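Local coordinates for protein benzoylformate Decarboxylase (Polynucleobacter necessarius, PDB 4K9Q) that probably decarboxylates benzoylformate, using thiamine diphosphate and a magnesium ion, with each cofactor bound between two subunits, at residues Val21-Ser26 against Tyr41-Gln46; Glu47-Ala52 against Gln433-Gly438; Ile66-Thr71 against Ile93-Gln98; Leu410-Glu415 against Val443-His448. One frame throughout, in Å; residues are numbered along the deposited sequence.

Interaction 1: Val21-Ser26 against Tyr41-Gln46; sequences VGNPGS and YVLALQ. With TPP (thiamine diphosphate), chain D.
Val21 pairs with Val42 and Gly22 with Leu43 where strand 19-22 meets strand 40-43, an outer strand of the parallel sheet of the N-terminal thiamine-diphosphate-binding domain; with helix 29-32 they form a beta-alpha-beta unit. Two backbone bonds fix the register: Gly22 N donates to Val42 O over 2.9 Å, and Ala44 N to Gly22 O over 3.0 Å with 167° at the hydrogen. Tyr41 reaches back over this pairing. From CB, its CG lies anti to the backbone N (chi1 -176°), which carries the ring toward Gly22. CE2 is 4.1 Å from Gly22 CA, CZ 3.8 Å from that carbon, and OH, at the tip, stands 3.2 Å from Gly22 C; so close an approach depends on Gly22 having no side chain. Beyond the strands, Asn23 CB lies 3.4 Å from Ala44 O, and the carboxamide extends to the pyrimidine of a cofactor that Ser375 and Ser431 of the second subunit hydrogen-bond. Putting an alanine here would remove the carboxamide and is likely to open a gap between the Ala44 carbonyl and the pyrimidine. The Pro24 ring meets the Leu43 side chain at about a right angle, Pro24 CD touching Leu43 CD1 at 3.6 Å.

Interaction 2: Glu47-Ala52 against Gln433-Gly438; sequences EASVVA and QYSVQG. With TPP (thiamine diphosphate), chain D; TPP (thiamine diphosphate), chain B.
Ser49, on the first turns of helix 47-61, points its hydroxyl at the type I beta turn Ser435-Gly438: OG is 3.7 Å from Ser435 CB and 3.4 Å from Gly438 N, where the angle is too poor for a hydrogen bond. A water lies 2.7 Å from Ser49 OG and 2.9 Å from Gln437 OE1, to which it probably donates. The turn is held by Gly438 N donating to Ser435 O at 3.0 Å, Ser435 OG bonding to Gly401 O, and Gln437 NE2 bonding to Gln433 O of the second subunit. The segments reach different cofactors. Tyr434 sends its ring obliquely to the thiamine diphosphate held by its own chain, with OH 3.2 Å from the methyl CM4 and close to the carboxamide of Asn23 of the second subunit. A leucine in its place would probably lose the hydroxyl beside CM4 and leave the pyrimidine less covered. Glu47 OE2 stands 2.7 Å from N1' of the cofactor held by the second subunit, consistent with the glutamate that promotes the imino tautomer in thiamine diphosphate enzymes. With no direct hydrogen bond between them, the segments are joined by van der Waals packing and a water bridge.

Interaction 3: Ile66-Thr71 against Ile93-Gln98; sequences IVNIHT and IITAGQ. With TPP (thiamine diphosphate), chain D.
Val67 O is gripped twice by one residue: Thr95 N donates to it at 2.7 Å, and Thr95 OG1 donates to it at 2.8 Å, both somewhat tilted from the carbonyl plane. The hydroxyl gets there because OG1 sits between the backbone N and the carbonyl carbon of Thr95 (chi1 71°), on the side facing the neighbouring strand. Thr95 OG1 in turn accepts from Asn68 ND2 over 3.0 Å with 164° at the hydrogen, the acceptor lying close to the amide plane. The threonine hydroxyl is therefore both donor and acceptor, in a bond that would restrain the rotation of the amide.

These bonds lie in the parallel sheet of the N-terminal thiamine-diphosphate-binding domain, where strands 66-69 and 93-98, connected by helices 71-77 and 79-88, run side by side with axes 23° apart. Val67, Ile69, Ile94 and Ala96 share one face; on it, Val67 CB touches Ile94 CD1 at 3.7 Å, the two side chains pointing the same way, and helix 47-61 covers Val67 and Ile69. Asn68 and Thr95 lie on the other face, Asn68 against Phe31 and Leu32 of helix 29-32. Toward the C-terminal ends the pairing lengthens, Gly97 N donating to Ile69 O at 3.3 Å. There the chain turns: Thr71 CB comes 3.3 Å from Gly97 O, while Thr71 CG2 sits 3.5 Å above the plane of the His70 ring, over its centre. The imidazole, bonded through ND1 to Glu28, brings CD2 to 3.3 Å from C4' of the cofactor.

Interaction 4: Leu410-Glu415 against Val443-His448; sequences LALGEE and VQQKTH
A Schellman motif ends helix 438-445, and just past it Thr447 is laid against Ala411 of helix 403-417, in the C-terminal thiamine-diphosphate-binding domain. The evidence for the motif is the positive phi of Lys446 (57°), together with bonds back into the last helical turn such as Lys446 N to Val443 O at 3.1 Å. The packing is tight: Ala411 CB and Thr447 CB are 3.5 Å apart, closer than usual for two carbons. Thr447 places OG1 between its backbone N and carbonyl carbon (chi1 55°), where it hydrogen-bonds to Gly442 O, in the last turn of the helix; this rotation turns CG2 to helix 403-417, 3.6 Å from Leu412 CD2. CD2 also meets Gln445 CB at 4.0 Å, the two side chains crossing obliquely, and the Leu412 side chain packs on Ile53 and Leu57 of helix 47-61 as well. At the more exposed border, the Glu415 carboxylate comes over the loop, OE2 lying 3.7 Å from Thr447 CA. Lys515 bonds to Lys446 O and makes a long, weak ion pair with Glu415 OE1. A water bridges the two segments: it donates to Glu415 OE2 over 3.0 Å and accepts from His448 N over 2.8 Å.

How the interactions relate
From the N terminus, interaction 1 closes a short loop, pairing strands 19-22 and 40-43. Helix 47-61 follows directly, and its residues 47-52 open interaction 2, which closes only at 433-438, some 380 residues later. Interaction 3 nests within that long loop; its strand 66-69 neighbours strand 19-22, with Val21 N 2.8 Å from Ile66 O, so interactions 1 and 3 build one sheet. Val50 of the helix packs on Val21, Val67 and Ile69, tying interaction 2 to both. Interaction 4 opens inside the same loop but closes beyond it, crossing interaction 2. Val42 touches Leu412, a further junction between the N-terminal and C-terminal cofactor-binding domains.

Interaction 1: Val21-Ser26 against Tyr41-Gln46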
# COMPACT_ATOMS: atom_id res chain seq x y z
N VAL A 21 -7.86 12.59 23.50
CA VAL A 21 -7.61 13.91 22.94
C VAL A 21 -8.27 13.93 21.56
O VAL A 21 -8.14 12.98 20.79
CB VAL A 21 -6.10 14.20 22.80
CG1 VAL A 21 -5.89 15.67 22.42
CG2 VAL A 21 -5.36 13.86 24.09
N GLY A 22 -9.02 14.97 21.25
CA GLY A 22 -9.83 14.91 20.04
C GLY A 22 -10.13 16.26 19.41
O GLY A 22 -9.96 17.32 20.01
N ASN A 23 -10.56 16.18 18.16
CA ASN A 23 -11.27 17.27 17.52
C ASN A 23 -12.47 16.61 16.86
O ASN A 23 -12.31 15.74 15.98
CB ASN A 23 -10.37 17.96 16.49
CG ASN A 23 -11.10 19.07 15.75
OD1 ASN A 23 -11.59 18.87 14.64
ND2 ASN A 23 -11.18 20.25 16.37
N PRO A 24 -13.69 16.95 17.32
CA PRO A 24 -14.86 16.15 16.97
C PRO A 24 -15.41 16.42 15.56
O PRO A 24 -15.16 17.47 14.98
CB PRO A 24 -15.89 16.58 18.03
CG PRO A 24 -15.52 17.99 18.34
CD PRO A 24 -14.01 18.03 18.27
N GLY A 25 -16.16 15.45 15.03
CA GLY A 25 -16.89 15.59 13.79
C GLY A 25 -18.13 14.73 13.87
O GLY A 25 -18.33 14.02 14.86
N SER A 26 -18.97 14.77 12.84
CA SER A 26 -20.25 14.08 12.87
C SER A 26 -20.08 12.57 13.04
O SER A 26 -20.88 11.93 13.72
CB SER A 26 -21.06 14.37 11.61
OG SER A 26 -20.45 13.79 10.47
N TYR A 41 -11.95 14.14 28.18
CA TYR A 41 -11.84 14.53 26.78
C TYR A 41 -11.13 15.87 26.72
O TYR A 41 -11.52 16.82 27.41
CB TYR A 41 -13.22 14.66 26.14
CG TYR A 41 -13.18 14.96 24.65
CD1 TYR A 41 -13.09 16.27 24.19
CD2 TYR A 41 -13.22 13.93 23.71
CE1 TYR A 41 -13.05 16.55 22.84
CE2 TYR A 41 -13.19 14.20 22.36
CZ TYR A 41 -13.11 15.52 21.93
OH TYR A 41 -13.07 15.80 20.58
N VAL A 42 -10.10 15.93 25.89
CA VAL A 42 -9.30 17.14 25.72
C VAL A 42 -9.44 17.64 24.29
O VAL A 42 -8.92 17.02 23.35
CB VAL A 42 -7.81 16.89 26.03
CG1 VAL A 42 -6.98 18.15 25.76
CG2 VAL A 42 -7.62 16.43 27.47
N LEU A 43 -10.11 18.78 24.12
CA LEU A 43 -10.31 19.37 22.80
C LEU A 43 -9.06 20.08 22.34
O LEU A 43 -8.45 20.84 23.11
CB LEU A 43 -11.47 20.37 22.83
CG LEU A 43 -11.69 21.17 21.54
CD1 LEU A 43 -12.19 20.26 20.40
CD2 LEU A 43 -12.64 22.34 21.77
N ALA A 44 -8.67 19.84 21.09
CA ALA A 44 -7.76 20.76 20.41
C ALA A 44 -8.36 21.19 19.07
O ALA A 44 -9.21 20.50 18.50
CB ALA A 44 -6.39 20.12 20.23
N LEU A 45 -7.93 22.36 18.60
CA LEU A 45 -8.58 23.02 17.47
C LEU A 45 -8.15 22.51 16.10
O LEU A 45 -8.80 22.84 15.11
CB LEU A 45 -8.31 24.53 17.51
CG LEU A 45 -8.85 25.30 18.73
CD1 LEU A 45 -8.32 26.72 18.66
CD2 LEU A 45 -10.37 25.26 18.76
N GLN A 46 -7.05 21.77 16.04
CA GLN A 46 -6.57 21.23 14.76
C GLN A 46 -5.86 19.91 15.05
O GLN A 46 -5.30 19.73 16.14
CB GLN A 46 -5.65 22.24 14.06
CG GLN A 46 -5.56 22.07 12.55
CD GLN A 46 -4.34 21.26 12.11
OE1 GLN A 46 -3.58 20.76 12.94
NE2 GLN A 46 -4.15 21.16 10.79
N1' TPP D . -11.88 18.42 11.33
C2' TPP D . -11.72 18.60 9.96
CM2 TPP D . -10.34 18.75 9.38
N3' TPP D . -12.81 18.62 9.11
C4' TPP D . -14.07 18.47 9.62
N4' TPP D . -15.12 18.48 8.80
C5' TPP D . -14.25 18.33 11.00
C6' TPP D . -13.16 18.28 11.86
C7' TPP D . -15.64 18.17 11.56
N3 TPP D . -16.50 19.34 11.55
C2 TPP D . -17.51 19.57 10.62
S1 TPP D . -18.32 20.94 10.87
C5 TPP D . -17.44 21.28 12.17
C4 TPP D . -16.46 20.34 12.47
CM4 TPP D . -15.49 20.40 13.63
C6 TPP D . -17.79 22.55 12.91
C7 TPP D . -17.63 23.83 12.11
O7 TPP D . -17.76 24.86 13.05
PA TPP D . -17.74 26.41 12.62
O1A TPP D . -16.67 26.61 11.59
O2A TPP D . -17.52 27.28 13.81
O3A TPP D . -19.14 26.62 11.85
PB TPP D . -20.62 26.67 12.46
O1B TPP D . -21.19 25.30 12.31
O2B TPP D . -21.38 27.67 11.63
O3B TPP D . -20.60 27.04 13.91

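Interaction 2: Glu47-Ala52 against Gln433-Gly438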
# COMPACT_ATOMS: atom_id res chain seq x y z
N GLU A 47 -5.90 18.98 14.10
CA GLU A 47 -5.52 17.60 14.40
C GLU A 47 -4.03 17.34 14.61
O GLU A 47 -3.66 16.38 15.27
CB GLU A 47 -6.12 16.65 13.36
CG GLU A 47 -7.65 16.63 13.37
CD GLU A 47 -8.29 17.73 12.53
OE1 GLU A 47 -7.58 18.65 12.04
OE2 GLU A 47 -9.54 17.67 12.36
N ALA A 48 -3.16 18.19 14.06
CA ALA A 48 -1.74 18.06 14.37
C ALA A 48 -1.56 18.26 15.88
O ALA A 48 -0.81 17.53 16.53
CB ALA A 48 -0.90 19.07 13.58
N SER A 49 -2.27 19.25 16.44
CA SER A 49 -2.17 19.49 17.88
C SER A 49 -2.77 18.33 18.68
O SER A 49 -2.23 17.93 19.71
CB SER A 49 -2.82 20.82 18.27
OG SER A 49 -1.98 21.91 17.91
N VAL A 50 -3.89 17.79 18.20
CA VAL A 50 -4.53 16.65 18.86
C VAL A 50 -3.53 15.51 19.08
O VAL A 50 -3.36 15.00 20.19
CB VAL A 50 -5.71 16.13 18.04
CG1 VAL A 50 -6.23 14.81 18.63
CG2 VAL A 50 -6.84 17.18 17.98
N VAL A 51 -2.85 15.11 18.00
CA VAL A 51 -1.92 14.00 18.07
C VAL A 51 -0.71 14.33 18.96
O VAL A 51 -0.31 13.52 19.79
CB VAL A 51 -1.48 13.56 16.67
CG1 VAL A 51 -0.33 12.54 16.74
CG2 VAL A 51 -2.67 12.96 15.93
N ALA A 52 -0.16 15.53 18.79
CA ALA A 52 1.02 15.89 19.59
C ALA A 52 0.73 16.02 21.10
O ALA A 52 1.56 15.65 21.93
CB ALA A 52 1.68 17.16 19.04
N GLN A 433 4.58 28.76 14.58
CA GLN A 433 3.42 28.89 13.69
C GLN A 433 2.75 27.59 13.29
O GLN A 433 1.55 27.58 13.01
CB GLN A 433 3.81 29.63 12.40
CG GLN A 433 4.58 30.92 12.62
CD GLN A 433 3.81 31.89 13.49
OE1 GLN A 433 2.61 32.09 13.29
NE2 GLN A 433 4.49 32.47 14.48
N TYR A 434 3.50 26.50 13.22
CA TYR A 434 2.94 25.29 12.60
C TYR A 434 1.71 24.77 13.33
O TYR A 434 0.72 24.40 12.69
CB TYR A 434 3.99 24.17 12.47
CG TYR A 434 5.05 24.50 11.43
CD1 TYR A 434 6.12 25.33 11.74
CD2 TYR A 434 4.98 23.97 10.14
CE1 TYR A 434 7.08 25.63 10.79
CE2 TYR A 434 5.94 24.26 9.19
CZ TYR A 434 6.98 25.10 9.52
OH TYR A 434 7.95 25.42 8.60
N SER A 435 1.77 24.76 14.66
CA SER A 435 0.68 24.24 15.47
C SER A 435 0.30 25.25 16.55
O SER A 435 0.03 24.89 17.68
CB SER A 435 1.07 22.91 16.11
OG SER A 435 1.29 21.93 15.11
N VAL A 436 0.28 26.52 16.15
CA VAL A 436 0.00 27.62 17.06
C VAL A 436 -1.32 27.41 17.82
O VAL A 436 -1.47 27.84 18.97
CB VAL A 436 0.02 28.97 16.29
CG1 VAL A 436 -1.14 29.08 15.32
CG2 VAL A 436 0.06 30.13 17.25
N GLN A 437 -2.27 26.70 17.20
CA GLN A 437 -3.59 26.50 17.80
C GLN A 437 -3.51 25.73 19.12
O GLN A 437 -4.44 25.80 19.94
CB GLN A 437 -4.54 25.78 16.84
CG GLN A 437 -4.67 26.44 15.48
CD GLN A 437 -3.75 25.81 14.46
OE1 GLN A 437 -2.66 25.37 14.80
NE2 GLN A 437 -4.19 25.75 13.20
N GLY A 438 -2.43 24.98 19.32
CA GLY A 438 -2.23 24.21 20.54
C GLY A 438 -2.33 25.05 21.80
O GLY A 438 -2.71 24.56 22.86
N1' TPP D . -11.88 18.42 11.33
C2' TPP D . -11.72 18.60 9.96
CM2 TPP D . -10.34 18.75 9.38
N3' TPP D . -12.81 18.62 9.11
C4' TPP D . -14.07 18.47 9.62
N4' TPP D . -15.12 18.48 8.80
C5' TPP D . -14.25 18.33 11.00
C6' TPP D . -13.16 18.28 11.86
C7' TPP D . -15.64 18.17 11.56
N3 TPP D . -16.50 19.34 11.55
C2 TPP D . -17.51 19.57 10.62
S1 TPP D . -18.32 20.94 10.87
C5 TPP D . -17.44 21.28 12.17
C4 TPP D . -16.46 20.34 12.47
CM4 TPP D . -15.49 20.40 13.63
C6 TPP D . -17.79 22.55 12.91
C7 TPP D . -17.63 23.83 12.11
O7 TPP D . -17.76 24.86 13.05
PA TPP D . -17.74 26.41 12.62
O1A TPP D . -16.67 26.61 11.59
O2A TPP D . -17.52 27.28 13.81
O3A TPP D . -19.14 26.62 11.85
PB TPP D . -20.62 26.67 12.46
O1B TPP D . -21.19 25.30 12.31
O2B TPP D . -21.38 27.67 11.63
O3B TPP D . -20.60 27.04 13.91
N1' TPP B . 8.07 21.97 7.81
C2' TPP B . 7.97 21.00 8.81
CM2 TPP B . 6.64 20.44 9.19
N3' TPP B . 9.11 20.53 9.44
C4' TPP B . 10.34 21.03 9.10
N4' TPP B . 11.43 20.56 9.70
C5' TPP B . 10.44 22.02 8.13
C6' TPP B . 9.30 22.49 7.47
C7' TPP B . 11.79 22.57 7.74
N3 TPP B . 12.46 23.42 8.72
C2 TPP B . 13.48 23.01 9.56
S1 TPP B . 14.06 24.17 10.51
C5 TPP B . 13.04 25.25 9.88
C4 TPP B . 12.20 24.74 8.89
CM4 TPP B . 11.15 25.52 8.14
C6 TPP B . 13.14 26.65 10.41
C7 TPP B . 12.85 26.81 11.89
O7 TPP B . 12.75 28.20 12.10
PA TPP B . 12.52 28.83 13.56
O1A TPP B . 11.51 28.00 14.29
O2A TPP B . 12.09 30.25 13.45
O3A TPP B . 13.92 28.58 14.31
PB TPP B . 15.33 29.31 14.07
O1B TPP B . 16.11 28.42 13.15
O2B TPP B . 15.99 29.41 15.43
O3B TPP B . 15.15 30.65 13.43
O HOH W 1 -2.36 22.51 15.30

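Interaction 3: Ile66-Thr71 against Ile93-Gln98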
# COMPACT_ATOMS: atom_id res chain seq x y z
N ILE A 66 -5.82 7.82 23.83
CA ILE A 66 -6.63 7.73 22.63
C ILE A 66 -6.72 9.07 21.92
O ILE A 66 -6.93 10.11 22.56
CB ILE A 66 -8.05 7.24 22.95
CG1 ILE A 66 -8.00 5.79 23.43
CG2 ILE A 66 -8.94 7.36 21.72
CD1 ILE A 66 -9.32 5.29 23.93
N VAL A 67 -6.50 9.05 20.61
CA VAL A 67 -6.75 10.19 19.75
C VAL A 67 -8.07 9.90 19.02
O VAL A 67 -8.28 8.79 18.53
CB VAL A 67 -5.59 10.36 18.73
CG1 VAL A 67 -6.00 11.27 17.56
CG2 VAL A 67 -4.35 10.91 19.42
N ASN A 68 -8.98 10.86 18.98
CA ASN A 68 -10.24 10.68 18.26
C ASN A 68 -10.39 11.85 17.30
O ASN A 68 -10.57 12.99 17.72
CB ASN A 68 -11.41 10.62 19.24
CG ASN A 68 -12.73 10.26 18.56
OD1 ASN A 68 -13.72 10.98 18.71
ND2 ASN A 68 -12.75 9.15 17.83
N ILE A 69 -10.28 11.56 16.00
CA ILE A 69 -10.36 12.60 14.99
C ILE A 69 -11.34 12.23 13.88
O ILE A 69 -11.88 11.12 13.85
CB ILE A 69 -8.96 12.94 14.43
CG1 ILE A 69 -8.30 11.71 13.80
CG2 ILE A 69 -8.08 13.53 15.54
CD1 ILE A 69 -6.83 11.94 13.46
N HIS A 70 -11.57 13.18 12.98
CA HIS A 70 -12.72 13.10 12.09
C HIS A 70 -12.36 12.54 10.72
O HIS A 70 -11.90 13.27 9.85
CB HIS A 70 -13.34 14.49 11.91
CG HIS A 70 -14.52 14.51 10.99
ND1 HIS A 70 -15.64 13.73 11.20
CD2 HIS A 70 -14.75 15.22 9.86
CE1 HIS A 70 -16.52 13.97 10.24
NE2 HIS A 70 -16.01 14.87 9.42
N THR A 71 -12.62 11.25 10.55
CA THR A 71 -12.47 10.57 9.26
C THR A 71 -11.16 10.92 8.53
O THR A 71 -10.12 11.13 9.17
CB THR A 71 -13.78 10.71 8.41
OG1 THR A 71 -13.70 9.90 7.23
CG2 THR A 71 -14.08 12.17 8.04
N ILE A 93 -3.20 5.23 20.50
CA ILE A 93 -4.27 4.55 19.77
C ILE A 93 -5.04 5.60 18.98
O ILE A 93 -5.86 6.35 19.54
CB ILE A 93 -5.18 3.76 20.71
CG1 ILE A 93 -4.36 2.69 21.44
CG2 ILE A 93 -6.34 3.12 19.93
CD1 ILE A 93 -5.14 1.92 22.50
N ILE A 94 -4.74 5.68 17.69
CA ILE A 94 -5.37 6.68 16.83
C ILE A 94 -6.71 6.16 16.34
O ILE A 94 -6.76 5.12 15.67
CB ILE A 94 -4.51 7.03 15.60
CG1 ILE A 94 -3.05 7.38 15.98
CG2 ILE A 94 -5.18 8.17 14.81
CD1 ILE A 94 -2.89 8.57 16.89
N THR A 95 -7.79 6.85 16.67
CA THR A 95 -9.10 6.44 16.16
C THR A 95 -9.69 7.55 15.31
O THR A 95 -9.57 8.72 15.63
CB THR A 95 -10.08 6.06 17.28
OG1 THR A 95 -10.49 7.23 18.00
CG2 THR A 95 -9.42 5.08 18.24
N ALA A 96 -10.30 7.17 14.19
CA ALA A 96 -11.06 8.13 13.40
C ALA A 96 -12.43 7.54 13.08
O ALA A 96 -12.53 6.38 12.71
CB ALA A 96 -10.33 8.47 12.12
N GLY A 97 -13.48 8.35 13.22
CA GLY A 97 -14.79 7.92 12.78
C GLY A 97 -14.78 7.68 11.29
O GLY A 97 -13.95 8.23 10.55
N GLN A 98 -15.70 6.84 10.85
CA GLN A 98 -15.87 6.49 9.45
C GLN A 98 -17.36 6.63 9.15
O GLN A 98 -18.20 6.58 10.07
CB GLN A 98 -15.42 5.04 9.24
CG GLN A 98 -15.73 4.41 7.87
CD GLN A 98 -15.01 5.10 6.72
OE1 GLN A 98 -15.35 6.23 6.36
NE2 GLN A 98 -14.01 4.43 6.13
N1' TPP D . -11.88 18.42 11.33
C2' TPP D . -11.72 18.60 9.96
CM2 TPP D . -10.34 18.75 9.38
N3' TPP D . -12.81 18.62 9.11
C4' TPP D . -14.07 18.47 9.62
N4' TPP D . -15.12 18.48 8.80
C5' TPP D . -14.25 18.33 11.00
C6' TPP D . -13.16 18.28 11.86
C7' TPP D . -15.64 18.17 11.56
N3 TPP D . -16.50 19.34 11.55
C2 TPP D . -17.51 19.57 10.62
S1 TPP D . -18.32 20.94 10.87
C5 TPP D . -17.44 21.28 12.17
C4 TPP D . -16.46 20.34 12.47
CM4 TPP D . -15.49 20.40 13.63
C6 TPP D . -17.79 22.55 12.91
C7 TPP D . -17.63 23.83 12.11
O7 TPP D . -17.76 24.86 13.05
PA TPP D . -17.74 26.41 12.62
O1A TPP D . -16.67 26.61 11.59
O2A TPP D . -17.52 27.28 13.81
O3A TPP D . -19.14 26.62 11.85
PB TPP D . -20.62 26.67 12.46
O1B TPP D . -21.19 25.30 12.31
O2B TPP D . -21.38 27.67 11.63
O3B TPP D . -20.60 27.04 13.91

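Interaction 4: Leu410-Glu415 against Val443-His448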
# COMPACT_ATOMS: atom_id res chain seq x y z
N LEU A 410 2.54 17.16 27.95
CA LEU A 410 3.47 16.92 29.05
C LEU A 410 2.95 17.59 30.33
O LEU A 410 2.99 17.00 31.41
CB LEU A 410 4.89 17.43 28.71
CG LEU A 410 5.61 16.57 27.66
CD1 LEU A 410 6.79 17.30 27.01
CD2 LEU A 410 6.06 15.23 28.27
N ALA A 411 2.41 18.79 30.18
CA ALA A 411 1.79 19.50 31.30
C ALA A 411 0.58 18.76 31.88
O ALA A 411 0.42 18.69 33.10
CB ALA A 411 1.41 20.93 30.89
N LEU A 412 -0.28 18.23 31.02
CA LEU A 412 -1.40 17.41 31.47
C LEU A 412 -0.88 16.22 32.27
O LEU A 412 -1.47 15.83 33.28
CB LEU A 412 -2.25 16.94 30.28
CG LEU A 412 -3.08 18.01 29.56
CD1 LEU A 412 -3.75 17.41 28.34
CD2 LEU A 412 -4.14 18.63 30.50
N GLY A 413 0.25 15.67 31.83
CA GLY A 413 0.90 14.57 32.52
C GLY A 413 1.37 14.94 33.92
O GLY A 413 1.28 14.13 34.85
N GLU A 414 1.91 16.14 34.06
CA GLU A 414 2.34 16.64 35.37
C GLU A 414 1.16 16.73 36.33
O GLU A 414 1.31 16.53 37.53
CB GLU A 414 3.00 18.02 35.24
CG GLU A 414 4.37 17.95 34.58
CD GLU A 414 5.32 17.03 35.33
OE1 GLU A 414 5.68 17.36 36.47
OE2 GLU A 414 5.67 15.95 34.79
N GLU A 415 -0.02 17.04 35.81
CA GLU A 415 -1.19 17.12 36.68
C GLU A 415 -1.72 15.73 37.02
O GLU A 415 -2.16 15.48 38.15
CB GLU A 415 -2.27 18.02 36.08
CG GLU A 415 -1.77 19.45 35.90
CD GLU A 415 -2.86 20.43 35.49
OE1 GLU A 415 -3.91 20.47 36.15
OE2 GLU A 415 -2.64 21.17 34.50
N VAL A 443 -4.51 26.88 27.43
CA VAL A 443 -5.30 27.86 28.17
C VAL A 443 -6.58 27.24 28.75
O VAL A 443 -6.88 27.40 29.94
CB VAL A 443 -5.63 29.08 27.29
CG1 VAL A 443 -6.55 30.03 28.03
CG2 VAL A 443 -4.34 29.80 26.90
N GLN A 444 -7.31 26.51 27.92
CA GLN A 444 -8.59 25.94 28.34
C GLN A 444 -8.43 24.88 29.43
O GLN A 444 -9.29 24.77 30.30
CB GLN A 444 -9.35 25.37 27.13
CG GLN A 444 -9.85 26.42 26.17
CD GLN A 444 -10.87 27.34 26.82
OE1 GLN A 444 -11.77 26.88 27.52
NE2 GLN A 444 -10.72 28.63 26.59
N GLN A 445 -7.33 24.12 29.37
CA GLN A 445 -7.06 23.10 30.38
C GLN A 445 -6.31 23.66 31.59
O GLN A 445 -6.09 22.96 32.57
CB GLN A 445 -6.26 21.94 29.77
CG GLN A 445 -6.97 21.21 28.63
CD GLN A 445 -8.22 20.47 29.08
OE1 GLN A 445 -8.25 19.86 30.15
NE2 GLN A 445 -9.27 20.54 28.27
N LYS A 446 -5.94 24.94 31.50
CA LYS A 446 -5.16 25.61 32.55
C LYS A 446 -3.84 24.90 32.86
O LYS A 446 -3.41 24.84 34.01
CB LYS A 446 -6.01 25.80 33.82
CG LYS A 446 -7.27 26.61 33.57
CD LYS A 446 -8.10 26.78 34.83
CE LYS A 446 -9.29 27.68 34.57
NZ LYS A 446 -10.14 27.16 33.45
N THR A 447 -3.18 24.39 31.83
CA THR A 447 -1.86 23.79 32.00
C THR A 447 -0.80 24.85 32.28
O THR A 447 -0.86 25.97 31.74
CB THR A 447 -1.42 22.97 30.75
OG1 THR A 447 -1.47 23.80 29.59
CG2 THR A 447 -2.33 21.76 30.55
N HIS A 448 0.16 24.50 33.13
CA HIS A 448 1.24 25.42 33.44
C HIS A 448 2.35 25.24 32.41
O HIS A 448 3.20 24.36 32.54
CB HIS A 448 1.76 25.20 34.85
CG HIS A 448 2.60 26.33 35.36
ND1 HIS A 448 3.14 26.34 36.63
CD2 HIS A 448 2.99 27.48 34.78
CE1 HIS A 448 3.83 27.45 36.80
NE2 HIS A 448 3.75 28.17 35.70
O HOH W 2 0.24 22.02 34.49